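Local coordinates for protein Sso-CP2 metallo-carboxypetidase (Sulfolobus solfataricus, PDB 4MMO) that probably removes residues from the carboxyl ends of peptides, as a zinc-dependent metallo-carboxypeptidase of the M20 family, at residues F114-L119 against N123-N128; W83-F88 against I92-I97; L109-F114 against Y421-H426. All blocks are in the same frame, centred on the assembly; numbering follows the deposited sequence.

How the interactions relate
Interactions 1 and 3 both use helix 102-121 and share F114, but at different points along it: interaction 3 packs the middle of the helix against helix 417-433, while interaction 1 folds the chain back over its C-terminal end. The two touch, with A115 CB lying against the carbonyl oxygen of I424. Interaction 3 is wholly buried and apolar, without a hydrogen bond across it. Interaction 1 joins leucine and isoleucine packing to one backbone bond, with its glutamate near the surface. Interaction 2 stands apart, touching neither; it comes just before the helix in sequence and is a surface contact, held by a single arginine-glutamate salt bridge.

Interaction 1: residues F114-L119 against N123-N128; sequences FAIKHL and NELNVN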
loop_
_atom_site.group_PDB
_atom_site.type_symbol
_atom_site.label_atom_id
_atom_site.label_comp_id
_atom_site.label_asym_id
_atom_site.label_seq_id
_atom_site.Cartn_x
_atom_site.Cartn_y
_atom_site.Cartn_z
ATOM N N PHE A 114 31.587 -10.802 29.044
ATOM C CA PHE A 114 32.690 -11.710 29.300
ATOM C C PHE A 114 34.016 -10.955 29.446
ATOM O O PHE A 114 34.905 -11.405 30.165
ATOM C CB PHE A 114 32.765 -12.788 28.218
ATOM C CG PHE A 114 31.865 -13.964 28.487
ATOM C CD1 PHE A 114 32.216 -14.912 29.434
ATOM C CD2 PHE A 114 30.660 -14.109 27.814
ATOM C CE1 PHE A 114 31.392 -15.988 29.698
ATOM C CE2 PHE A 114 29.832 -15.184 28.074
ATOM C CZ PHE A 114 30.197 -16.125 29.017
ATOM N N ALA A 115 34.139 -9.804 28.789
ATOM C CA ALA A 115 35.309 -8.951 28.980
ATOM C C ALA A 115 35.358 -8.469 30.426
ATOM O O ALA A 115 36.398 -8.545 31.078
ATOM C CB ALA A 115 35.277 -7.765 28.030
ATOM N N ILE A 116 34.225 -7.986 30.926
ATOM C CA ILE A 116 34.146 -7.489 32.293
ATOM C C ILE A 116 34.494 -8.604 33.268
ATOM O O ILE A 116 35.210 -8.383 34.246
ATOM C CB ILE A 116 32.745 -6.931 32.609
ATOM C CG1 ILE A 116 32.464 -5.705 31.738
ATOM C CG2 ILE A 116 32.624 -6.549 34.087
ATOM C CD1 ILE A 116 31.010 -5.246 31.763
ATOM N N LYS A 117 33.986 -9.799 32.989
ATOM C CA LYS A 117 34.247 -10.965 33.819
ATOM C C LYS A 117 35.738 -11.260 33.898
ATOM O O LYS A 117 36.272 -11.530 34.973
ATOM C CB LYS A 117 33.532 -12.187 33.246
ATOM C CG LYS A 117 33.721 -13.454 34.060
ATOM C CD LYS A 117 33.168 -14.666 33.329
ATOM C CE LYS A 117 32.908 -15.813 34.288
ATOM N NZ LYS A 117 34.086 -16.120 35.142
ATOM N N HIS A 118 36.399 -11.227 32.748
ATOM C CA HIS A 118 37.818 -11.533 32.683
ATOM C C HIS A 118 38.612 -10.557 33.543
ATOM O O HIS A 118 39.452 -10.967 34.344
ATOM C CB HIS A 118 38.302 -11.507 31.234
ATOM C CG HIS A 118 37.722 -12.600 30.391
ATOM N ND1 HIS A 118 37.969 -12.711 29.038
ATOM C CD2 HIS A 118 36.906 -13.631 30.708
ATOM C CE1 HIS A 118 37.329 -13.762 28.562
ATOM N NE2 HIS A 118 36.674 -14.339 29.554
ATOM N N LEU A 119 38.326 -9.268 33.398
ATOM C CA LEU A 119 39.024 -8.252 34.174
ATOM C C LEU A 119 38.756 -8.414 35.668
ATOM O O LEU A 119 39.664 -8.258 36.480
ATOM C CB LEU A 119 38.630 -6.850 33.707
ATOM C CG LEU A 119 39.028 -6.483 32.273
ATOM C CD1 LEU A 119 38.669 -5.034 31.978
ATOM C CD2 LEU A 119 40.512 -6.715 32.020
ATOM N N ASN A 123 41.311 -9.081 38.916
ATOM C CA ASN A 123 41.376 -7.837 39.677
ATOM C C ASN A 123 42.016 -6.709 38.864
ATOM O O ASN A 123 42.840 -5.948 39.374
ATOM C CB ASN A 123 42.122 -8.049 41.000
ATOM C CG ASN A 123 41.238 -8.657 42.074
ATOM O OD1 ASN A 123 40.705 -7.949 42.929
ATOM N ND2 ASN A 123 41.073 -9.973 42.031
ATOM N N GLU A 124 41.621 -6.610 37.597
ATOM C CA GLU A 124 42.166 -5.607 36.683
ATOM C C GLU A 124 41.129 -4.565 36.249
ATOM O O GLU A 124 41.422 -3.715 35.409
ATOM C CB GLU A 124 42.753 -6.289 35.442
ATOM C CG GLU A 124 43.952 -7.178 35.733
ATOM C CD GLU A 124 44.562 -7.779 34.478
ATOM O OE1 GLU A 124 43.883 -7.807 33.431
ATOM O OE2 GLU A 124 45.727 -8.225 34.539
ATOM N N LEU A 125 39.924 -4.629 36.814
ATOM C CA LEU A 125 38.880 -3.663 36.473
ATOM C C LEU A 125 39.033 -2.386 37.295
ATOM O O LEU A 125 38.882 -2.400 38.518
ATOM C CB LEU A 125 37.484 -4.260 36.683
ATOM C CG LEU A 125 36.316 -3.364 36.249
ATOM C CD1 LEU A 125 36.341 -3.122 34.748
ATOM C CD2 LEU A 125 34.979 -3.957 36.670
ATOM N N ASN A 126 39.320 -1.284 36.612
ATOM C CA ASN A 126 39.592 -0.013 37.274
ATOM C C ASN A 126 38.635 1.080 36.821
ATOM O O ASN A 126 38.986 2.261 36.760
ATOM C CB ASN A 126 41.044 0.402 37.030
ATOM C CG ASN A 126 42.029 -0.557 37.663
ATOM O OD1 ASN A 126 42.186 -0.582 38.882
ATOM N ND2 ASN A 126 42.695 -1.353 36.839
ATOM N N VAL A 127 37.417 0.660 36.502
ATOM C CA VAL A 127 36.336 1.575 36.177
ATOM C C VAL A 127 35.032 0.951 36.655
ATOM O O VAL A 127 34.783 -0.232 36.433
ATOM C CB VAL A 127 36.278 1.866 34.654
ATOM C CG1 VAL A 127 36.242 0.578 33.855
ATOM C CG2 VAL A 127 35.091 2.756 34.306
ATOM N N ASN A 128 34.217 1.740 37.343
ATOM C CA ASN A 128 32.906 1.278 37.756
ATOM C C ASN A 128 32.038 1.121 36.520
ATOM O O ASN A 128 32.067 1.970 35.626
ATOM C CB ASN A 128 32.272 2.269 38.724
ATOM C CG ASN A 128 33.145 2.544 39.924
ATOM O OD1 ASN A 128 33.726 1.630 40.506
ATOM N ND2 ASN A 128 33.246 3.813 40.302
#
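E124 brings its carboxylate to the end of the helix beside L119: OE1 lies 3.8 Å from L119 CD2, and the two side chains cross at about a right angle. K432 forms a weak, long ion pair with the same OE1. The flat ring of H118, one residue back, has F114 O over one face, 3.0 Å above its plane and displaced toward the rim. Both ring nitrogens are hydrogen-bonded, ND1 to E428 and NE2 to E4, which fixes the rotation of the imidazole.

Apart from the carboxylate, the side-chain contact is apolar. L125 swings CG anti to its backbone N (chi1 -175°), beside the carbonyl carbon, and this sets CD1 4.1 Å from L119 CD1. Its other methyl, CD2, reaches only loosely toward I116 CG2, at 4.4 Å. V60 and L431 add to the apolar surroundings of L125 and L119 respectively.

One backbone bond ties the turn together: E124 N donates to L119 O over 2.8 Å, nearly straight at 173°. N123 N is also near that oxygen, but at a poor angle. It bonds instead to the carbonyl of the residue following L119, while N123 itself adopts a positive phi of 53°. That pair of bonds with a left-handed C-prime residue is the Schellman motif, which here ends helix 102-121 and sends the chain on to strand 128-134.

Interaction 2: residues W83-F88 against I92-I97; sequences WKRAPF and IENDRI
R85 reaches across to E93 with a side chain that stays extended for most of its length. From CB, which points toward the hairpin at 92-97, CG leaves anti to the carbonyl carbon (chi1 -49°), and the chain then runs straight through CD to NE. There the contact begins: R85 NE donates to E93 OE1 over 3.1 Å, with an N-H...O angle of 154°. CZ follows, and at the tip R85 NH2 sends a second, weak bond to E93 OE1 at 3.2 Å. OE1 therefore takes both bonds, while E93 OE2 stays 3.9 Å from R85 NH2. The oxygen OE1 lies almost in the guanidinium plane, at its edge, but NE meets it from above the carboxylate plane; guanidinium and carboxylate planes are 81° apart. NH2 also passes N94 OD1 obliquely, too far away to bond. A glutamine in place of E93 would probably leave the arginine's charge without its mate and weaken the hold between loop and hairpin.

E93 opens a type I' turn that ends at R96, closed by R96 N to E93 O at 3.1 Å. This turn joins strands 91-93 and 96-98, and strand 414-416 pairs with the latter to complete a small antiparallel sheet. Y98 gives the R85 guanidinium a cation-pi partner. I97 packs on helix 3-12 and on I417 at the start of helix 417-433, while the salt bridge lies at the surface.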
loop_
_atom_site.group_PDB
_atom_site.type_symbol
_atom_site.label_atom_id
_atom_site.label_comp_id
_atom_site.label_asym_id
_atom_site.label_seq_id
_atom_site.Cartn_x
_atom_site.Cartn_y
_atom_site.Cartn_z
ATOM N N TRP A 83 14.873 -18.390 5.549
ATOM C CA TRP A 83 15.946 -18.824 6.442
ATOM C C TRP A 83 16.409 -20.243 6.115
ATOM O O TRP A 83 15.598 -21.165 6.034
ATOM C CB TRP A 83 15.478 -18.773 7.899
ATOM C CG TRP A 83 15.399 -17.392 8.474
ATOM C CD1 TRP A 83 14.397 -16.481 8.292
ATOM C CD2 TRP A 83 16.355 -16.764 9.338
ATOM N NE1 TRP A 83 14.674 -15.328 8.986
ATOM C CE2 TRP A 83 15.870 -15.478 9.636
ATOM C CE3 TRP A 83 17.576 -17.173 9.886
ATOM C CZ2 TRP A 83 16.565 -14.589 10.458
ATOM C CZ3 TRP A 83 18.264 -16.285 10.700
ATOM C CH2 TRP A 83 17.756 -15.011 10.979
ATOM N N LYS A 84 17.717 -20.417 5.937
ATOM C CA LYS A 84 18.277 -21.733 5.640
ATOM C C LYS A 84 18.322 -22.601 6.888
ATOM O O LYS A 84 18.143 -23.816 6.821
ATOM C CB LYS A 84 19.683 -21.600 5.060
ATOM C CG LYS A 84 19.715 -20.930 3.706
ATOM C CD LYS A 84 21.115 -20.922 3.125
ATOM C CE LYS A 84 21.121 -20.353 1.717
ATOM N NZ LYS A 84 20.565 -18.973 1.671
ATOM N N ARG A 85 18.575 -21.959 8.022
ATOM C CA ARG A 85 18.568 -22.621 9.317
ATOM C C ARG A 85 17.555 -21.879 10.174
ATOM O O ARG A 85 17.309 -20.700 9.942
ATOM C CB ARG A 85 19.959 -22.566 9.952
ATOM C CG ARG A 85 21.091 -22.986 9.020
ATOM C CD ARG A 85 22.423 -22.417 9.475
ATOM N NE ARG A 85 23.499 -22.729 8.536
ATOM C CZ ARG A 85 23.797 -22.005 7.461
ATOM N NH1 ARG A 85 23.110 -20.907 7.170
ATOM N NH2 ARG A 85 24.791 -22.382 6.671
ATOM N N ALA A 86 16.956 -22.560 11.147
ATOM C CA ALA A 86 15.945 -21.929 11.990
ATOM C C ALA A 86 16.522 -20.663 12.626
ATOM O O ALA A 86 17.633 -20.697 13.149
ATOM C CB ALA A 86 15.474 -22.890 13.065
ATOM N N PRO A 87 15.769 -19.546 12.582
ATOM C CA PRO A 87 16.260 -18.252 13.073
ATOM C C PRO A 87 16.882 -18.279 14.462
ATOM O O PRO A 87 17.744 -17.443 14.732
ATOM C CB PRO A 87 14.998 -17.391 13.092
ATOM C CG PRO A 87 14.164 -17.941 12.017
ATOM C CD PRO A 87 14.417 -19.420 12.008
ATOM N N PHE A 88 16.462 -19.205 15.320
ATOM C CA PHE A 88 16.973 -19.252 16.688
ATOM C C PHE A 88 17.678 -20.567 17.021
ATOM O O PHE A 88 17.809 -20.939 18.184
ATOM C CB PHE A 88 15.844 -18.948 17.669
ATOM C CG PHE A 88 15.287 -17.565 17.513
ATOM C CD1 PHE A 88 15.977 -16.468 18.012
ATOM C CD2 PHE A 88 14.092 -17.352 16.845
ATOM C CE1 PHE A 88 15.479 -15.186 17.861
ATOM C CE2 PHE A 88 13.587 -16.072 16.690
ATOM C CZ PHE A 88 14.283 -14.986 17.198
ATOM N N ILE A 92 26.094 -23.652 14.376
ATOM C CA ILE A 92 27.485 -23.372 14.050
ATOM C C ILE A 92 27.837 -24.031 12.725
ATOM O O ILE A 92 27.660 -25.236 12.553
ATOM C CB ILE A 92 28.443 -23.872 15.147
ATOM C CG1 ILE A 92 28.132 -23.178 16.473
ATOM C CG2 ILE A 92 29.893 -23.608 14.748
ATOM C CD1 ILE A 92 28.854 -23.763 17.668
ATOM N N GLU A 93 28.335 -23.231 11.791
ATOM C CA GLU A 93 28.743 -23.736 10.491
ATOM C C GLU A 93 29.672 -22.731 9.823
ATOM O O GLU A 93 29.407 -21.530 9.833
ATOM C CB GLU A 93 27.519 -23.997 9.613
ATOM C CG GLU A 93 27.838 -24.709 8.307
ATOM C CD GLU A 93 26.604 -25.248 7.608
ATOM O OE1 GLU A 93 25.494 -25.135 8.170
ATOM O OE2 GLU A 93 26.747 -25.789 6.490
ATOM N N ASN A 94 30.761 -23.233 9.249
ATOM C CA ASN A 94 31.768 -22.385 8.621
ATOM C C ASN A 94 32.355 -21.397 9.624
ATOM O O ASN A 94 32.603 -20.239 9.293
ATOM C CB ASN A 94 31.173 -21.627 7.432
ATOM C CG ASN A 94 30.272 -22.496 6.576
ATOM O OD1 ASN A 94 29.124 -22.141 6.304
ATOM N ND2 ASN A 94 30.787 -23.643 6.149
ATOM N N ASP A 95 32.564 -21.862 10.854
ATOM C CA ASP A 95 33.118 -21.033 11.922
ATOM C C ASP A 95 32.281 -19.777 12.152
ATOM O O ASP A 95 32.800 -18.730 12.552
ATOM C CB ASP A 95 34.572 -20.660 11.618
ATOM C CG ASP A 95 35.497 -21.862 11.641
ATOM O OD1 ASP A 95 35.852 -22.316 12.751
ATOM O OD2 ASP A 95 35.872 -22.350 10.554
ATOM N N ARG A 96 30.981 -19.896 11.895
ATOM C CA ARG A 96 30.040 -18.805 12.101
ATOM C C ARG A 96 28.840 -19.310 12.885
ATOM O O ARG A 96 28.518 -20.493 12.837
ATOM C CB ARG A 96 29.571 -18.247 10.759
ATOM C CG ARG A 96 30.652 -17.553 9.964
ATOM C CD ARG A 96 30.121 -17.027 8.646
ATOM N NE ARG A 96 31.185 -16.461 7.821
ATOM C CZ ARG A 96 30.989 -15.610 6.819
ATOM N NH1 ARG A 96 29.764 -15.204 6.509
ATOM N NH2 ARG A 96 32.025 -15.155 6.128
ATOM N N ILE A 97 28.188 -18.406 13.607
ATOM C CA ILE A 97 26.963 -18.725 14.327
ATOM C C ILE A 97 25.796 -18.097 13.586
ATOM O O ILE A 97 25.813 -16.903 13.315
ATOM C CB ILE A 97 26.984 -18.169 15.758
ATOM C CG1 ILE A 97 28.223 -18.658 16.506
ATOM C CG2 ILE A 97 25.719 -18.588 16.507
ATOM C CD1 ILE A 97 28.448 -17.947 17.820
#

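Interaction 3: residues L109-F114 against Y421-H426; sequences LMARLF and YKAIKH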
loop_
_atom_site.group_PDB
_atom_site.type_symbol
_atom_site.label_atom_id
_atom_site.label_comp_id
_atom_site.label_asym_id
_atom_site.label_seq_id
_atom_site.Cartn_x
_atom_site.Cartn_y
_atom_site.Cartn_z
ATOM N N LEU A 109 26.557 -7.787 23.057
ATOM C CA LEU A 109 26.133 -7.645 24.446
ATOM C C LEU A 109 26.891 -8.627 25.323
ATOM O O LEU A 109 27.334 -8.282 26.421
ATOM C CB LEU A 109 24.620 -7.878 24.571
ATOM C CG LEU A 109 23.935 -7.669 25.929
ATOM C CD1 LEU A 109 22.435 -7.493 25.712
ATOM C CD2 LEU A 109 24.156 -8.818 26.907
ATOM N N MET A 110 27.042 -9.849 24.828
ATOM C CA MET A 110 27.614 -10.935 25.613
ATOM C C MET A 110 29.138 -10.835 25.652
ATOM O O MET A 110 29.762 -11.158 26.665
ATOM C CB MET A 110 27.191 -12.285 25.029
ATOM C CG MET A 110 27.596 -13.486 25.863
ATOM S SD MET A 110 26.808 -13.528 27.480
ATOM C CE MET A 110 25.090 -13.746 27.029
ATOM N N ALA A 111 29.728 -10.398 24.543
ATOM C CA ALA A 111 31.167 -10.174 24.478
ATOM C C ALA A 111 31.590 -9.218 25.586
ATOM O O ALA A 111 32.507 -9.510 26.353
ATOM C CB ALA A 111 31.563 -9.618 23.118
ATOM N N ARG A 112 30.891 -8.091 25.683
ATOM C CA ARG A 112 31.194 -7.085 26.692
ATOM C C ARG A 112 31.111 -7.666 28.100
ATOM O O ARG A 112 31.940 -7.355 28.954
ATOM C CB ARG A 112 30.239 -5.898 26.568
ATOM C CG ARG A 112 30.416 -5.095 25.296
ATOM C CD ARG A 112 29.410 -3.964 25.220
ATOM N NE ARG A 112 29.641 -3.108 24.061
ATOM C CZ ARG A 112 28.885 -2.063 23.740
ATOM N NH1 ARG A 112 27.840 -1.739 24.488
ATOM N NH2 ARG A 112 29.172 -1.344 22.664
ATOM N N LEU A 113 30.111 -8.512 28.331
ATOM C CA LEU A 113 29.919 -9.146 29.637
ATOM C C LEU A 113 31.099 -10.032 30.010
ATOM O O LEU A 113 31.551 -10.030 31.153
ATOM C CB LEU A 113 28.643 -9.995 29.645
ATOM C CG LEU A 113 27.390 -9.416 30.297
ATOM C CD1 LEU A 113 26.245 -10.413 30.172
ATOM C CD2 LEU A 113 27.622 -9.073 31.758
ATOM N N PHE A 114 31.587 -10.802 29.044
ATOM C CA PHE A 114 32.690 -11.710 29.300
ATOM C C PHE A 114 34.016 -10.955 29.446
ATOM O O PHE A 114 34.905 -11.405 30.165
ATOM C CB PHE A 114 32.765 -12.788 28.218
ATOM C CG PHE A 114 31.865 -13.964 28.487
ATOM C CD1 PHE A 114 32.216 -14.912 29.434
ATOM C CD2 PHE A 114 30.660 -14.109 27.814
ATOM C CE1 PHE A 114 31.392 -15.988 29.698
ATOM C CE2 PHE A 114 29.832 -15.184 28.074
ATOM C CZ PHE A 114 30.197 -16.125 29.017
ATOM N N TYR A 421 35.231 -13.332 19.477
ATOM C CA TYR A 421 36.376 -13.348 20.381
ATOM C C TYR A 421 37.168 -12.046 20.316
ATOM O O TYR A 421 37.674 -11.579 21.334
ATOM C CB TYR A 421 37.283 -14.546 20.085
ATOM C CG TYR A 421 36.673 -15.866 20.493
ATOM C CD1 TYR A 421 36.307 -16.103 21.811
ATOM C CD2 TYR A 421 36.464 -16.875 19.565
ATOM C CE1 TYR A 421 35.746 -17.302 22.193
ATOM C CE2 TYR A 421 35.902 -18.082 19.939
ATOM C CZ TYR A 421 35.545 -18.289 21.253
ATOM O OH TYR A 421 34.988 -19.488 21.634
ATOM N N LYS A 422 37.267 -11.450 19.132
ATOM C CA LYS A 422 37.945 -10.160 19.011
ATOM C C LYS A 422 37.151 -9.073 19.723
ATOM O O LYS A 422 37.727 -8.114 20.235
ATOM C CB LYS A 422 38.151 -9.761 17.547
ATOM C CG LYS A 422 39.268 -10.501 16.833
ATOM C CD LYS A 422 39.704 -9.729 15.599
ATOM C CE LYS A 422 40.505 -10.585 14.636
ATOM N NZ LYS A 422 40.464 -10.022 13.257
ATOM N N ALA A 423 35.829 -9.224 19.756
ATOM C CA ALA A 423 34.972 -8.221 20.377
ATOM C C ALA A 423 35.174 -8.212 21.887
ATOM O O ALA A 423 35.280 -7.146 22.499
ATOM C CB ALA A 423 33.507 -8.475 20.028
ATOM N N ILE A 424 35.219 -9.401 22.483
ATOM C CA ILE A 424 35.543 -9.536 23.901
ATOM C C ILE A 424 36.883 -8.852 24.162
ATOM O O ILE A 424 37.044 -8.097 25.120
ATOM C CB ILE A 424 35.646 -11.025 24.316
ATOM C CG1 ILE A 424 34.285 -11.711 24.181
ATOM C CG2 ILE A 424 36.155 -11.159 25.755
ATOM C CD1 ILE A 424 34.333 -13.226 24.288
ATOM N N LYS A 425 37.829 -9.123 23.274
ATOM C CA LYS A 425 39.190 -8.622 23.374
ATOM C C LYS A 425 39.227 -7.096 23.265
ATOM O O LYS A 425 39.889 -6.425 24.058
ATOM C CB LYS A 425 40.005 -9.273 22.264
ATOM C CG LYS A 425 41.493 -9.094 22.321
ATOM C CD LYS A 425 42.101 -10.000 21.268
ATOM C CE LYS A 425 43.580 -9.773 21.063
ATOM N NZ LYS A 425 44.069 -10.644 19.957
ATOM N N HIS A 426 38.503 -6.559 22.287
ATOM C CA HIS A 426 38.365 -5.116 22.114
ATOM C C HIS A 426 37.815 -4.461 23.375
ATOM O O HIS A 426 38.265 -3.386 23.772
ATOM C CB HIS A 426 37.451 -4.817 20.924
ATOM C CG HIS A 426 37.359 -3.366 20.572
ATOM N ND1 HIS A 426 36.525 -2.894 19.578
ATOM C CD2 HIS A 426 37.998 -2.277 21.066
ATOM C CE1 HIS A 426 36.649 -1.585 19.481
ATOM N NE2 HIS A 426 37.538 -1.184 20.377
#
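A111 and I424 form the centre of this contact, which is all van der Waals packing: no hydrogen bond crosses between the two helices. Among the side-chain contacts, A111 CB meets I424 CG1 at 3.6 Å and A423 CB at 3.8 Å, so the alanine methyl is held between consecutive residues of the opposing helix. F114 joins through its CB alone, 4.3 Å from I424 CD1. Its ring leads away from I424 and has M110 CG at its edge, in plane.

A second group of contacts runs from side chain to backbone. I424 CG1 lies 3.5 Å from A111 CA and 3.6 Å from A111 O, and A111 CB in return comes to 3.7 Å from I424 N. The torsion explains this: CG1 sits anti to the carbonyl carbon, beside the backbone N (chi1 -65°), which lays the longer branch of the isoleucine against the A111 main chain and carries CD1 on toward F114.

With alanines on both sides, the axes of segments 109-114 and 421-426 approach to 7.9 Å and cross at -50°, close to the value that ridges-into-grooves packing gives for i±4 ridges on both helices.

Helix 102-121 is hemmed in on several sides. Helix 417-433 extends the contact with Y420, which touches A111 and F114; helix 3-12 reaches M110 and F114; helix 24-39 meets L109, L113 and F114. R112 points away from helix 421-426 and donates to M162 O, next to the zinc ligand E163, whereas the A111 side chain remains about 14 Å from the metal. Helix 417-433 in turn meets helix 354-367 through H426.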